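PDB 2QIK: UPF0131 protein ykqA from Bacillus subtilis, which is a putative gamma-glutamylcyclotransferase, probably an acyltransferase that releases a cyclised gamma-glutamyl group from its substrate. Local coordinates for residues M1-G9 / I91-M99; R32-A40 / F107-W115. All blocks are in the same frame, centred on the assembly; numbering follows the deposited sequence. Where two conformers were deposited one is given.

Interaction 1 of 2, residues M1-G9 / I91-M99; sequences MNSLLFVYG and IKIALIYFM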
HETATM    1  N   MSE A   1     -21.782 -18.160   8.952  1.00 35.78           N
HETATM    2  CA  MSE A   1     -20.677 -19.030   8.445  1.00 33.43           C
HETATM    3  C   MSE A   1     -19.954 -18.064   7.547  1.00 25.19           C
HETATM    4  O   MSE A   1     -20.225 -18.045   6.336  1.00 24.80           O
HETATM    5  CB  MSE A   1     -21.237 -20.126   7.601  1.00 32.75           C
HETATM    6  CG  MSE A   1     -20.147 -20.801   6.733  1.00 40.08           C
HETATM    7 SE   MSE A   1     -20.954 -20.909   4.971  1.00 57.61          SE
HETATM    8  CE  MSE A   1     -22.635 -21.887   5.504  1.00 57.04           C
ATOM      9  N   ASN A   2     -19.210 -17.187   8.199  1.00 20.37           N
ATOM     10  CA  ASN A   2     -18.562 -16.013   7.526  1.00 18.23           C
ATOM     11  C   ASN A   2     -17.574 -16.556   6.547  1.00 15.79           C
ATOM     12  O   ASN A   2     -17.039 -17.647   6.703  1.00 19.69           O
ATOM     13  CB  ASN A   2     -17.819 -15.112   8.542  1.00 17.47           C
ATOM     14  CG  ASN A   2     -18.703 -14.367   9.440  1.00 19.66           C
ATOM     15  OD1 ASN A   2     -18.256 -13.669  10.378  1.00 26.42           O
ATOM     16  ND2 ASN A   2     -19.992 -14.444   9.148  1.00 19.30           N
ATOM     17  N   SER A   3     -17.304 -15.768   5.545  1.00 12.21           N
ATOM     18  CA  SER A   3     -16.371 -16.174   4.504  1.00 12.12           C
ATOM     19  C   SER A   3     -15.374 -15.033   4.284  1.00 10.25           C
ATOM     20  O   SER A   3     -15.791 -13.875   4.134  1.00 11.99           O
ATOM     21  CB  SER A   3     -17.108 -16.365   3.177  1.00 13.64           C
ATOM     22  OG  SER A   3     -18.116 -17.370   3.272  1.00 18.82           O
ATOM     23  N   LEU A   4     -14.101 -15.365   4.118  1.00  8.71           N
ATOM     24  CA  LEU A   4     -13.151 -14.398   3.625  1.00  8.38           C
ATOM     25  C   LEU A   4     -13.456 -14.078   2.181  1.00  7.74           C
ATOM     26  O   LEU A   4     -13.751 -14.959   1.379  1.00  8.50           O
ATOM     27  CB  LEU A   4     -11.721 -14.844   3.803  1.00  9.31           C
ATOM     28  CG  LEU A   4     -11.293 -15.057   5.223  1.00 10.50           C
ATOM     29  CD1 LEU A   4      -9.829 -15.589   5.224  1.00 15.52           C
ATOM     30  CD2 LEU A   4     -11.347 -13.780   6.037  1.00 13.69           C
ATOM     31  N   LEU A   5     -13.357 -12.798   1.852  1.00  7.24           N
ATOM     32  CA  LEU A   5     -13.681 -12.251   0.542  1.00  7.64           C
ATOM     33  C   LEU A   5     -12.572 -11.292   0.085  1.00  7.12           C
ATOM     34  O   LEU A   5     -12.236 -10.366   0.833  1.00  7.80           O
ATOM     35  CB  LEU A   5     -14.999 -11.488   0.620  1.00  7.72           C
ATOM     36  CG  LEU A   5     -15.375 -10.715  -0.657  1.00  7.75           C
ATOM     37  CD1 LEU A   5     -15.727 -11.612  -1.773  1.00 10.49           C
ATOM     38  CD2 LEU A   5     -16.528  -9.775  -0.356  1.00  9.19           C
ATOM     39  N   PHE A   6     -11.998 -11.586  -1.065  1.00  6.53           N
ATOM     40  CA  PHE A   6     -10.978 -10.720  -1.671  1.00  6.29           C
ATOM     41  C   PHE A   6     -11.639  -9.852  -2.715  1.00  6.50           C
ATOM     42  O   PHE A   6     -12.292 -10.344  -3.631  1.00  8.01           O
ATOM     43  CB  PHE A   6      -9.887 -11.606  -2.323  1.00  6.25           C
ATOM     44  CG  PHE A   6      -8.829 -10.850  -3.079  1.00  6.13           C
ATOM     45  CD1 PHE A   6      -8.915 -10.682  -4.429  1.00  7.38           C
ATOM     46  CD2 PHE A   6      -7.742 -10.314  -2.436  1.00  6.68           C
ATOM     47  CE1 PHE A   6      -7.906 -10.031  -5.157  1.00  8.28           C
ATOM     48  CE2 PHE A   6      -6.764  -9.661  -3.145  1.00  7.47           C
ATOM     49  CZ  PHE A   6      -6.839  -9.559  -4.469  1.00  6.67           C
ATOM     50  N   VAL A   7     -11.478  -8.526  -2.551  1.00  6.81           N
ATOM     51  CA  VAL A   7     -12.050  -7.572  -3.472  0.50  6.11           C
ATOM     52  C   VAL A   7     -10.940  -6.745  -4.119  1.00  6.85           C
ATOM     53  O   VAL A   7      -9.970  -6.372  -3.497  1.00  7.31           O
ATOM     54  CB  VAL A   7     -13.105  -6.581  -2.867  0.50  7.18           C
ATOM     55  CG1 VAL A   7     -14.377  -7.405  -2.486  0.50  7.68           C
ATOM     56  CG2 VAL A   7     -12.495  -5.790  -1.670  0.50  3.88           C
ATOM     57  N   TYR A   8     -11.158  -6.456  -5.397  1.00  7.26           N
ATOM     58  CA  TYR A   8     -10.128  -5.835  -6.238  1.00  7.04           C
ATOM     59  C   TYR A   8     -10.626  -4.643  -7.062  1.00  7.24           C
ATOM     60  O   TYR A   8      -9.833  -3.965  -7.696  1.00  8.29           O
ATOM     61  CB  TYR A   8      -9.519  -6.885  -7.209  1.00  7.92           C
ATOM     62  CG  TYR A   8     -10.551  -7.547  -8.087  1.00  7.15           C
ATOM     63  CD1 TYR A   8     -10.989  -6.912  -9.238  1.00  8.40           C
ATOM     64  CD2 TYR A   8     -11.088  -8.745  -7.776  1.00  7.44           C
ATOM     65  CE1 TYR A   8     -11.957  -7.449 -10.032  1.00  9.13           C
ATOM     66  CE2 TYR A   8     -12.067  -9.303  -8.560  1.00  8.71           C
ATOM     67  CZ  TYR A   8     -12.502  -8.665  -9.696  1.00  9.20           C
ATOM     68  OH  TYR A   8     -13.461  -9.215 -10.545  1.00 11.00           O
ATOM     69  N   GLY A   9     -11.935  -4.417  -7.048  1.00  6.40           N
ATOM     70  CA  GLY A   9     -12.504  -3.433  -7.923  1.00  7.26           C
ATOM     71  C   GLY A   9     -13.418  -2.463  -7.198  1.00  7.22           C
ATOM     72  O   GLY A   9     -13.017  -1.774  -6.267  1.00  8.05           O
ATOM     73  N   ILE A  91      -0.795 -16.641   4.112  1.00 11.86           N
ATOM     74  CA  ILE A  91      -1.630 -16.984   2.971  1.00 11.07           C
ATOM     75  C   ILE A  91      -2.966 -17.383   3.457  1.00 11.34           C
ATOM     76  O   ILE A  91      -3.059 -18.215   4.355  1.00 14.72           O
ATOM     77  CB  ILE A  91      -0.848 -17.986   2.059  1.00 14.85           C
ATOM     78  CG1 ILE A  91       0.410 -17.149   1.594  1.00 19.13           C
ATOM     79  CG2 ILE A  91      -1.674 -18.362   0.904  1.00 18.75           C
ATOM     80  CD1 ILE A  91       1.394 -17.794   0.691  1.00 20.54           C
ATOM     81  N   LYS A  92      -4.030 -16.869   2.812  1.00 10.54           N
ATOM     82  CA  LYS A  92      -5.432 -17.033   3.215  0.50 11.53           C
ATOM     83  C   LYS A  92      -6.219 -17.560   2.030  1.00 10.02           C
ATOM     84  O   LYS A  92      -5.957 -17.167   0.913  1.00 13.86           O
ATOM     85  CB  LYS A  92      -6.021 -15.651   3.623  0.50 11.46           C
ATOM     86  CG  LYS A  92      -5.335 -15.045   4.804  0.50 15.00           C
ATOM     87  CD  LYS A  92      -6.122 -13.900   5.364  0.50 13.26           C
ATOM     88  CE  LYS A  92      -5.415 -13.268   6.622  0.50 15.17           C
ATOM     89  NZ  LYS A  92      -5.464 -14.100   7.858  0.50 20.50           N
ATOM     90  N   ILE A  93      -7.289 -18.288   2.236  1.00 11.19           N
ATOM     91  CA  ILE A  93      -8.183 -18.678   1.148  1.00  8.85           C
ATOM     92  C   ILE A  93      -9.400 -17.734   1.213  1.00  9.10           C
ATOM     93  O   ILE A  93     -10.022 -17.559   2.233  1.00 10.77           O
ATOM     94  CB  ILE A  93      -8.601 -20.156   1.257  1.00 11.40           C
ATOM     95  CG1 ILE A  93      -7.390 -21.071   1.123  1.00 14.20           C
ATOM     96  CG2 ILE A  93      -9.629 -20.490   0.276  1.00 12.00           C
ATOM     97  CD1 ILE A  93      -7.624 -22.512   1.347  1.00 16.04           C
ATOM     98  N   ALA A  94      -9.754 -17.158   0.071  1.00  8.03           N
ATOM     99  CA  ALA A  94     -10.861 -16.200  -0.007  1.00  7.21           C
ATOM    100  C   ALA A  94     -11.650 -16.354  -1.270  1.00  6.67           C
ATOM    101  O   ALA A  94     -11.136 -16.735  -2.295  1.00  8.65           O
ATOM    102  CB  ALA A  94     -10.302 -14.774   0.126  1.00  8.11           C
ATOM    103  N   LEU A  95     -12.928 -15.949  -1.204  1.00  7.71           N
ATOM    104  CA  LEU A  95     -13.769 -15.855  -2.362  1.00  7.63           C
ATOM    105  C   LEU A  95     -13.335 -14.683  -3.223  1.00  7.01           C
ATOM    106  O   LEU A  95     -12.841 -13.667  -2.752  1.00  8.57           O
ATOM    107  CB  LEU A  95     -15.182 -15.537  -1.901  1.00  8.39           C
ATOM    108  CG  LEU A  95     -15.905 -16.687  -1.256  1.00 13.93           C
ATOM    109  CD1 LEU A  95     -17.200 -16.205  -0.563  1.00 14.78           C
ATOM    110  CD2 LEU A  95     -16.256 -17.775  -2.324  1.00 14.49           C
ATOM    111  N   ILE A  96     -13.618 -14.809  -4.510  1.00  7.31           N
ATOM    112  CA  ILE A  96     -13.355 -13.714  -5.478  1.00  7.35           C
ATOM    113  C   ILE A  96     -14.422 -13.813  -6.556  1.00  8.48           C
ATOM    114  O   ILE A  96     -14.764 -14.922  -6.973  1.00 10.40           O
ATOM    115  CB  ILE A  96     -11.946 -13.782  -6.054  1.00  6.98           C
ATOM    116  CG1 ILE A  96     -11.609 -12.541  -6.878  1.00  8.31           C
ATOM    117  CG2 ILE A  96     -11.719 -15.057  -6.831  1.00  9.91           C
ATOM    118  CD1 ILE A  96     -10.120 -12.513  -7.342  1.00  8.26           C
ATOM    119  N   TYR A  97     -14.938 -12.664  -7.016  1.00  8.99           N
ATOM    120  CA  TYR A  97     -15.899 -12.585  -8.094  1.00  9.29           C
ATOM    121  C   TYR A  97     -15.185 -12.278  -9.382  1.00  9.92           C
ATOM    122  O   TYR A  97     -14.277 -11.478  -9.422  1.00 11.00           O
ATOM    123  CB  TYR A  97     -16.959 -11.498  -7.790  1.00 10.21           C
ATOM    124  CG  TYR A  97     -17.960 -11.904  -6.724  1.00 10.54           C
ATOM    125  CD1 TYR A  97     -19.197 -12.403  -7.063  1.00 12.68           C
ATOM    126  CD2 TYR A  97     -17.652 -11.816  -5.383  1.00 11.05           C
ATOM    127  CE1 TYR A  97     -20.125 -12.796  -6.077  1.00 13.94           C
ATOM    128  CE2 TYR A  97     -18.561 -12.214  -4.389  1.00 12.91           C
ATOM    129  CZ  TYR A  97     -19.780 -12.741  -4.761  1.00 13.47           C
ATOM    130  OH  TYR A  97     -20.622 -13.060  -3.738  1.00 16.12           O
ATOM    131  N   PHE A  98     -15.698 -12.829 -10.470  1.00 11.35           N
ATOM    132  CA  PHE A  98     -15.100 -12.588 -11.817  1.00 12.55           C
ATOM    133  C   PHE A  98     -16.159 -12.646 -12.870  1.00 14.03           C
ATOM    134  O   PHE A  98     -17.133 -13.361 -12.728  1.00 13.94           O
ATOM    135  CB  PHE A  98     -13.956 -13.633 -12.103  1.00 14.20           C
ATOM    136  CG  PHE A  98     -14.450 -15.060 -12.160  1.00 14.47           C
ATOM    137  CD1 PHE A  98     -14.786 -15.654 -13.394  1.00 20.15           C
ATOM    138  CD2 PHE A  98     -14.466 -15.868 -11.011  1.00 15.50           C
ATOM    139  CE1 PHE A  98     -15.176 -16.988 -13.470  1.00 20.28           C
ATOM    140  CE2 PHE A  98     -14.894 -17.181 -11.089  1.00 18.35           C
ATOM    141  CZ  PHE A  98     -15.241 -17.743 -12.309  1.00 21.31           C
HETATM  142  N   MSE A  99     -15.979 -11.875 -13.931  1.00 16.92           N
HETATM  143  CA  MSE A  99     -16.858 -12.033 -15.109  1.00 25.19           C
HETATM  144  C   MSE A  99     -15.996 -12.642 -16.213  1.00 24.59           C
HETATM  145  O   MSE A  99     -14.967 -12.001 -16.584  1.00 28.31           O
HETATM  146  CB  MSE A  99     -17.388 -10.673 -15.592  1.00 27.39           C
HETATM  147  CG  MSE A  99     -16.606  -9.344 -15.468  1.00 32.57           C
HETATM  148 SE   MSE A  99     -16.764  -7.674 -16.730  1.00 45.90          SE
HETATM  149  CE  MSE A  99     -16.939  -6.035 -15.589  1.00 38.63           C
TER
HETATM  150  O   HOH W   1     -14.245 -10.201  -5.623  1.00  9.98           O

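Interaction 2 of 2, residues R32-A40 / F107-W115; sequences RTKGSLFAA and FTKISSGDW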
ATOM      1  N   ARG A  32      -2.884  -9.759  -2.197  1.00  5.84           N
ATOM      2  CA  ARG A  32      -2.743 -10.019  -3.626  1.00  6.58           C
ATOM      3  C   ARG A  32      -2.999 -11.492  -3.912  1.00  5.99           C
ATOM      4  O   ARG A  32      -2.863 -12.357  -3.069  1.00  6.80           O
ATOM      5  CB  ARG A  32      -1.342  -9.587  -4.169  1.00  7.36           C
ATOM      6  CG  ARG A  32      -0.214 -10.470  -3.752  1.00  7.17           C
ATOM      7  CD  ARG A  32       1.114  -9.947  -4.224  1.00  8.43           C
ATOM      8  NE  ARG A  32       2.170 -10.901  -4.043  1.00  9.05           N
ATOM      9  CZ  ARG A  32       3.412 -10.722  -4.435  1.00  9.66           C
ATOM     10  NH1 ARG A  32       3.774  -9.605  -5.028  1.00 12.20           N
ATOM     11  NH2 ARG A  32       4.262 -11.696  -4.280  1.00 12.43           N
ATOM     12  N   THR A  33      -3.286 -11.743  -5.178  1.00  6.04           N
ATOM     13  CA  THR A  33      -3.376 -13.111  -5.701  1.00  7.22           C
ATOM     14  C   THR A  33      -2.836 -13.144  -7.113  1.00  6.29           C
ATOM     15  O   THR A  33      -2.999 -12.206  -7.871  1.00  7.54           O
ATOM     16  CB  THR A  33      -4.799 -13.627  -5.597  1.00  7.59           C
ATOM     17  OG1 THR A  33      -4.857 -15.047  -5.699  1.00 10.41           O
ATOM     18  CG2 THR A  33      -5.769 -13.024  -6.557  1.00  9.80           C
ATOM     19  N   LYS A  34      -2.221 -14.249  -7.502  1.00  8.33           N
ATOM     20  CA  LYS A  34      -1.607 -14.367  -8.806  1.00  7.89           C
ATOM     21  C   LYS A  34      -2.730 -14.381  -9.883  1.00  9.16           C
ATOM     22  O   LYS A  34      -3.679 -15.179  -9.793  1.00 10.30           O
ATOM     23  CB  LYS A  34      -0.740 -15.612  -8.919  1.00  8.70           C
ATOM     24  CG  LYS A  34      -0.105 -15.724 -10.298  1.00 10.69           C
ATOM     25  CD  LYS A  34       1.114 -16.624 -10.344  1.00  9.83           C
ATOM     26  CE  LYS A  34       2.398 -16.018  -9.784  1.00 11.54           C
ATOM     27  NZ  LYS A  34       3.447 -17.007  -9.639  1.00 10.77           N
ATOM     28  N   GLY A  35      -2.585 -13.521 -10.891  1.00  8.42           N
ATOM     29  CA  GLY A  35      -3.582 -13.347 -11.904  1.00  8.89           C
ATOM     30  C   GLY A  35      -3.461 -12.026 -12.565  1.00  8.42           C
ATOM     31  O   GLY A  35      -2.544 -11.283 -12.271  1.00 10.49           O
ATOM     32  N   SER A  36      -4.385 -11.718 -13.485  1.00  9.14           N
ATOM     33  CA  SER A  36      -4.355 -10.464 -14.206  1.00  9.09           C
ATOM     34  C   SER A  36      -5.672  -9.703 -13.975  1.00  9.34           C
ATOM     35  O   SER A  36      -6.722 -10.286 -13.882  1.00  9.63           O
ATOM     36  CB  SER A  36      -4.222 -10.737 -15.667  1.00 10.41           C
ATOM     37  OG  SER A  36      -2.963 -11.292 -15.981  1.00 13.86           O
ATOM     38  N   LEU A  37      -5.565  -8.394 -13.953  1.00  9.04           N
ATOM     39  CA  LEU A  37      -6.668  -7.434 -13.816  1.00  8.79           C
ATOM     40  C   LEU A  37      -6.890  -6.713 -15.133  1.00  9.25           C
ATOM     41  O   LEU A  37      -5.936  -6.305 -15.746  1.00 10.74           O
ATOM     42  CB  LEU A  37      -6.268  -6.417 -12.739  1.00  8.13           C
ATOM     43  CG  LEU A  37      -7.348  -5.398 -12.430  1.00  9.06           C
ATOM     44  CD1 LEU A  37      -8.568  -5.969 -11.780  1.00 11.20           C
ATOM     45  CD2 LEU A  37      -6.781  -4.307 -11.523  1.00  9.72           C
ATOM     46  N   PHE A  38      -8.157  -6.606 -15.521  1.00 10.82           N
ATOM     47  CA  PHE A  38      -8.548  -5.956 -16.755  1.00 13.52           C
ATOM     48  C   PHE A  38      -9.613  -4.922 -16.466  1.00 14.26           C
ATOM     49  O   PHE A  38     -10.513  -5.113 -15.657  1.00 14.73           O
ATOM     50  CB  PHE A  38      -9.148  -7.005 -17.705  1.00 14.52           C
ATOM     51  CG  PHE A  38      -8.122  -7.937 -18.293  1.00 14.79           C
ATOM     52  CD1 PHE A  38      -7.691  -9.001 -17.621  1.00 17.38           C
ATOM     53  CD2 PHE A  38      -7.603  -7.670 -19.552  1.00 16.28           C
ATOM     54  CE1 PHE A  38      -6.694  -9.831 -18.208  1.00 18.57           C
ATOM     55  CE2 PHE A  38      -6.626  -8.476 -20.107  1.00 19.84           C
ATOM     56  CZ  PHE A  38      -6.169  -9.474 -19.437  1.00 19.08           C
ATOM     57  N   ALA A  39      -9.592  -3.873 -17.232  1.00 17.68           N
ATOM     58  CA  ALA A  39     -10.766  -2.966 -17.268  1.00 20.26           C
ATOM     59  C   ALA A  39     -11.657  -3.503 -18.414  1.00 23.47           C
ATOM     60  O   ALA A  39     -11.186  -3.605 -19.514  1.00 24.93           O
ATOM     61  CB  ALA A  39     -10.311  -1.601 -17.646  1.00 23.32           C
ATOM     62  N   ALA A  40     -12.889  -3.887 -18.110  1.00 24.41           N
ATOM     63  CA  ALA A  40     -13.923  -4.339 -19.022  1.00 24.80           C
ATOM     64  C   ALA A  40     -15.015  -3.303 -18.816  1.00 26.93           C
ATOM     65  O   ALA A  40     -14.648  -2.168 -18.494  1.00 29.74           O
ATOM     66  CB  ALA A  40     -14.397  -5.778 -18.651  1.00 25.55           C
ATOM     67  N   PHE A 107     -11.530  -6.348 -23.332  1.00 28.58           N
ATOM     68  CA  PHE A 107     -11.095  -5.517 -22.206  1.00 28.17           C
ATOM     69  C   PHE A 107      -9.596  -5.252 -22.287  1.00 25.75           C
ATOM     70  O   PHE A 107      -8.933  -5.758 -23.212  1.00 25.78           O
ATOM     71  CB  PHE A 107     -11.461  -6.227 -20.970  1.00 29.21           C
ATOM     72  CG  PHE A 107     -11.065  -7.676 -20.980  1.00 28.34           C
ATOM     73  CD1 PHE A 107     -11.470  -8.467 -19.955  1.00 31.76           C
ATOM     74  CD2 PHE A 107     -10.236  -8.221 -21.943  1.00 32.04           C
ATOM     75  CE1 PHE A 107     -11.151  -9.726 -19.899  1.00 29.90           C
ATOM     76  CE2 PHE A 107      -9.872  -9.543 -21.883  1.00 32.67           C
ATOM     77  CZ  PHE A 107     -10.301 -10.290 -20.856  1.00 29.99           C
ATOM     78  N   THR A 108      -9.063  -4.436 -21.378  1.00 22.26           N
ATOM     79  CA  THR A 108      -7.708  -4.001 -21.467  1.00 21.91           C
ATOM     80  C   THR A 108      -6.996  -4.308 -20.153  1.00 17.53           C
ATOM     81  O   THR A 108      -7.474  -3.941 -19.051  1.00 18.95           O
ATOM     82  CB  THR A 108      -7.566  -2.505 -21.797  1.00 24.37           C
ATOM     83  OG1 THR A 108      -7.956  -1.682 -20.735  1.00 31.92           O
ATOM     84  CG2 THR A 108      -8.539  -2.097 -22.783  1.00 24.29           C
ATOM     85  N   LYS A 109      -5.823  -4.898 -20.252  1.00 16.16           N
ATOM     86  CA  LYS A 109      -5.096  -5.276 -19.056  1.00 13.99           C
ATOM     87  C   LYS A 109      -4.555  -4.037 -18.308  1.00 13.72           C
ATOM     88  O   LYS A 109      -4.077  -3.082 -18.903  1.00 16.83           O
ATOM     89  CB  LYS A 109      -3.860  -6.186 -19.442  1.00 16.16           C
ATOM     90  CG  LYS A 109      -3.124  -6.741 -18.201  1.00 16.37           C
ATOM     91  CD  LYS A 109      -2.119  -7.864 -18.495  1.00 20.21           C
ATOM     92  CE  LYS A 109      -1.250  -8.277 -17.272  1.00 20.65           C
ATOM     93  NZ  LYS A 109      -0.254  -9.320 -17.645  1.00 26.78           N
ATOM     94  N   ILE A 110      -4.603  -4.117 -16.958  1.00 12.81           N
ATOM     95  CA  ILE A 110      -4.023  -3.135 -16.050  0.50 13.70           C
ATOM     96  C   ILE A 110      -2.695  -3.720 -15.573  1.00 13.13           C
ATOM     97  O   ILE A 110      -2.666  -4.647 -14.793  1.00 12.34           O
ATOM     98  CB  ILE A 110      -4.969  -2.873 -14.820  0.50 13.54           C
ATOM     99  CG1 ILE A 110      -6.424  -2.553 -15.225  0.50 17.76           C
ATOM    100  CG2 ILE A 110      -4.441  -1.813 -13.985  0.50 13.06           C
ATOM    101  CD1 ILE A 110      -6.651  -1.459 -16.177  0.50 20.51           C
ATOM    102  N   SER A 111      -1.575  -3.204 -16.105  1.00 16.15           N
ATOM    103  CA  SER A 111      -0.263  -3.760 -15.812  1.00 17.23           C
ATOM    104  C   SER A 111       0.087  -3.896 -14.360  1.00 14.11           C
ATOM    105  O   SER A 111       0.706  -4.870 -13.920  1.00 16.84           O
ATOM    106  CB  SER A 111       0.858  -2.998 -16.581  1.00 20.56           C
ATOM    107  OG  SER A 111       1.341  -1.936 -15.817  1.00 29.93           O
ATOM    108  N   SER A 112      -0.335  -2.912 -13.573  1.00 12.07           N
ATOM    109  CA  SER A 112      -0.007  -2.895 -12.160  1.00 10.18           C
ATOM    110  C   SER A 112      -0.761  -3.943 -11.329  1.00  9.59           C
ATOM    111  O   SER A 112      -0.400  -4.239 -10.170  1.00  9.74           O
ATOM    112  CB  SER A 112      -0.266  -1.564 -11.497  1.00 12.05           C
ATOM    113  OG  SER A 112      -1.665  -1.332 -11.471  1.00 10.09           O
ATOM    114  N   GLY A 113      -1.830  -4.475 -11.900  1.00  8.04           N
ATOM    115  CA  GLY A 113      -2.692  -5.337 -11.186  1.00  7.28           C
ATOM    116  C   GLY A 113      -3.508  -4.668 -10.087  1.00  6.00           C
ATOM    117  O   GLY A 113      -4.159  -5.349  -9.286  1.00  7.02           O
ATOM    118  N   ASP A 114      -3.520  -3.343 -10.055  1.00  6.34           N
ATOM    119  CA  ASP A 114      -4.070  -2.606  -8.926  1.00  6.19           C
ATOM    120  C   ASP A 114      -5.008  -1.546  -9.435  1.00  6.27           C
ATOM    121  O   ASP A 114      -4.613  -0.573 -10.081  1.00  6.71           O
ATOM    122  CB  ASP A 114      -2.910  -2.031  -8.084  1.00  6.51           C
ATOM    123  CG  ASP A 114      -3.379  -1.428  -6.786  1.00  7.44           C
ATOM    124  OD1 ASP A 114      -2.578  -1.530  -5.809  1.00 10.06           O
ATOM    125  OD2 ASP A 114      -4.469  -0.832  -6.729  1.00  7.35           O
ATOM    126  N   TRP A 115      -6.312  -1.750  -9.147  1.00  5.83           N
ATOM    127  CA  TRP A 115      -7.320  -0.855  -9.656  1.00  6.84           C
ATOM    128  C   TRP A 115      -7.186   0.569  -9.141  1.00  6.85           C
ATOM    129  O   TRP A 115      -7.424   1.514  -9.873  1.00  7.51           O
ATOM    130  CB  TRP A 115      -8.709  -1.444  -9.282  1.00  8.55           C
ATOM    131  CG  TRP A 115      -9.886  -0.650  -9.670  1.00 11.32           C
ATOM    132  CD1 TRP A 115     -10.875  -0.160  -8.814  1.00 12.37           C
ATOM    133  CD2 TRP A 115     -10.349  -0.456 -10.937  1.00 13.84           C
ATOM    134  NE1 TRP A 115     -11.840   0.445  -9.502  1.00 17.03           N
ATOM    135  CE2 TRP A 115     -11.576   0.294 -10.821  1.00 12.76           C
ATOM    136  CE3 TRP A 115      -9.848  -0.691 -12.192  1.00 17.02           C
ATOM    137  CZ2 TRP A 115     -12.329   0.740 -11.895  1.00 17.72           C
ATOM    138  CZ3 TRP A 115     -10.703  -0.256 -13.319  1.00 18.68           C
ATOM    139  CH2 TRP A 115     -11.851   0.433 -13.141  1.00 18.30           C
TER
HETATM  140  O   HOH W   2      -2.232 -11.717 -18.761  1.00 31.28           O
HETATM  141  O   HOH W   3      -2.907  -7.327 -14.379  1.00 13.41           O

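Interaction 1 of 2, residues M1-G9 / I91-M99
Tyr8 OH donates to Tyr97 O over 2.7 Å. The carbonyl oxygen lies in the plane of the Tyr8 ring at its edge, while the hydroxyl stands 30° from the carbonyl plane of Tyr97. This bond ends a short run of links between strands 3-7 and 90-98, the outer strands of the five-stranded antiparallel sheet, which close it into a barrel; the axes of strand 3-7 and residues 91-98 lie 58° apart. Leu95 makes the single backbone bridge: its N reaches Leu4 O at 2.9 Å, and its O takes Phe6 N at 2.8 Å, the pattern of parallel pairing centred on Leu5. Beyond it the strands diverge, and a water spans the gap, giving to Phe6 O (2.8 Å) and accepting from Tyr97 N (2.9 Å).

Inside, Ile96 lies alongside Phe6, its CD1 3.6 Å from Phe6 CD1 at the ring edge, and its CG1 meets the edge of Tyr8. CG of Tyr8 lies between the backbone N and the carbonyl carbon (chi1 57°), which carries the ring across Ile96 to strand 90-98. On the side facing helix 65-74, Leu5 CD1 touches the edge of the Tyr97 ring, CE2, at 3.9 Å; Leu71 packs on both residues, and Asp72 binds Tyr97 OH. Because Tyr8 belongs to the substrate-binding loop inferred from relatives, its bond to a main-chain oxygen probably fixes the ring's position there.

Interaction 2 of 2, residues R32-A40 / F107-W115
Strands 36-39 and 108-110 run antiparallel with a strong twist, their N-to-C directions 128° apart and their axes approaching to 4.3 Å; strand 36-39 is the middle and 108-110 an outer strand of a small three-stranded antiparallel sheet, with 44-47 on the other side. Ala39 and Thr108 are a hydrogen-bonded pair: Ala39 N reaches Thr108 O at 2.8 Å and Thr108 N returns to Ala39 O at 2.9 Å. Phe38 and Lys109 follow as a non-hydrogen-bonded pair. Ile110 N then binds Leu37 O at 2.8 Å, but Leu37 N meets a water that also contacts Ile110 O. The same carbonyl takes Gly113 N to close a type I turn, where the chain leaves the sheet. Ser112 OG, in an ST turn, accepts from Asp114 N, and Asp114, paired with Arg12, is the N-cap of helix 115-122.

On one face of the sheet the Phe38 ring is sandwiched. Phe107 stacks on it face to face, centroids 4.1 Å apart and planes at 20°, while Lys109 CG lies over the opposite face, offset toward the rim. Val47 of the next strand touches both rings. On the other face Leu37 CD2 drops into the bend of the turn, 3.5 Å from Trp115 N and against Gly113 C and the CB of Ile110; CG set opposite the backbone N (chi1 -177°) sends the branch that way. Leu37 also packs on Tyr8, assigned to substrate binding by similarity, so the turn probably lies beside the substrate site. Ile110 CD1 continues this apolar row to Ala39 CB. Beyond the stack the extended Lys109 chain runs to Ser36, where a water donates to Ser36 OG at 2.9 Å and accepts a weak 3.3 Å bond from Lys109 NZ.

How the interactions relate
From the N terminus, strand 3-7 leads to the Tyr8 loop, and strand 25-34 forms the middle of the barrel sheet before the chain passes through Gly35 into strand 36-39. Strand 90-98 then returns to 1-9, closing the loop of interaction 1. After a further excursion 107-115 returns to 32-40 and closes interaction 2. The segments alternate along the chain, so the two loops cross. One contact seals the barrel; the other joins strand 108-110 to the small sheet just before the chain enters helix 115-122. They meet directly where Leu37 CD1 packs on Tyr8 CD1 and Trp115 CB approaches Tyr8 O, beside the likely substrate site, and where Met99 SE touches Ala40 CB.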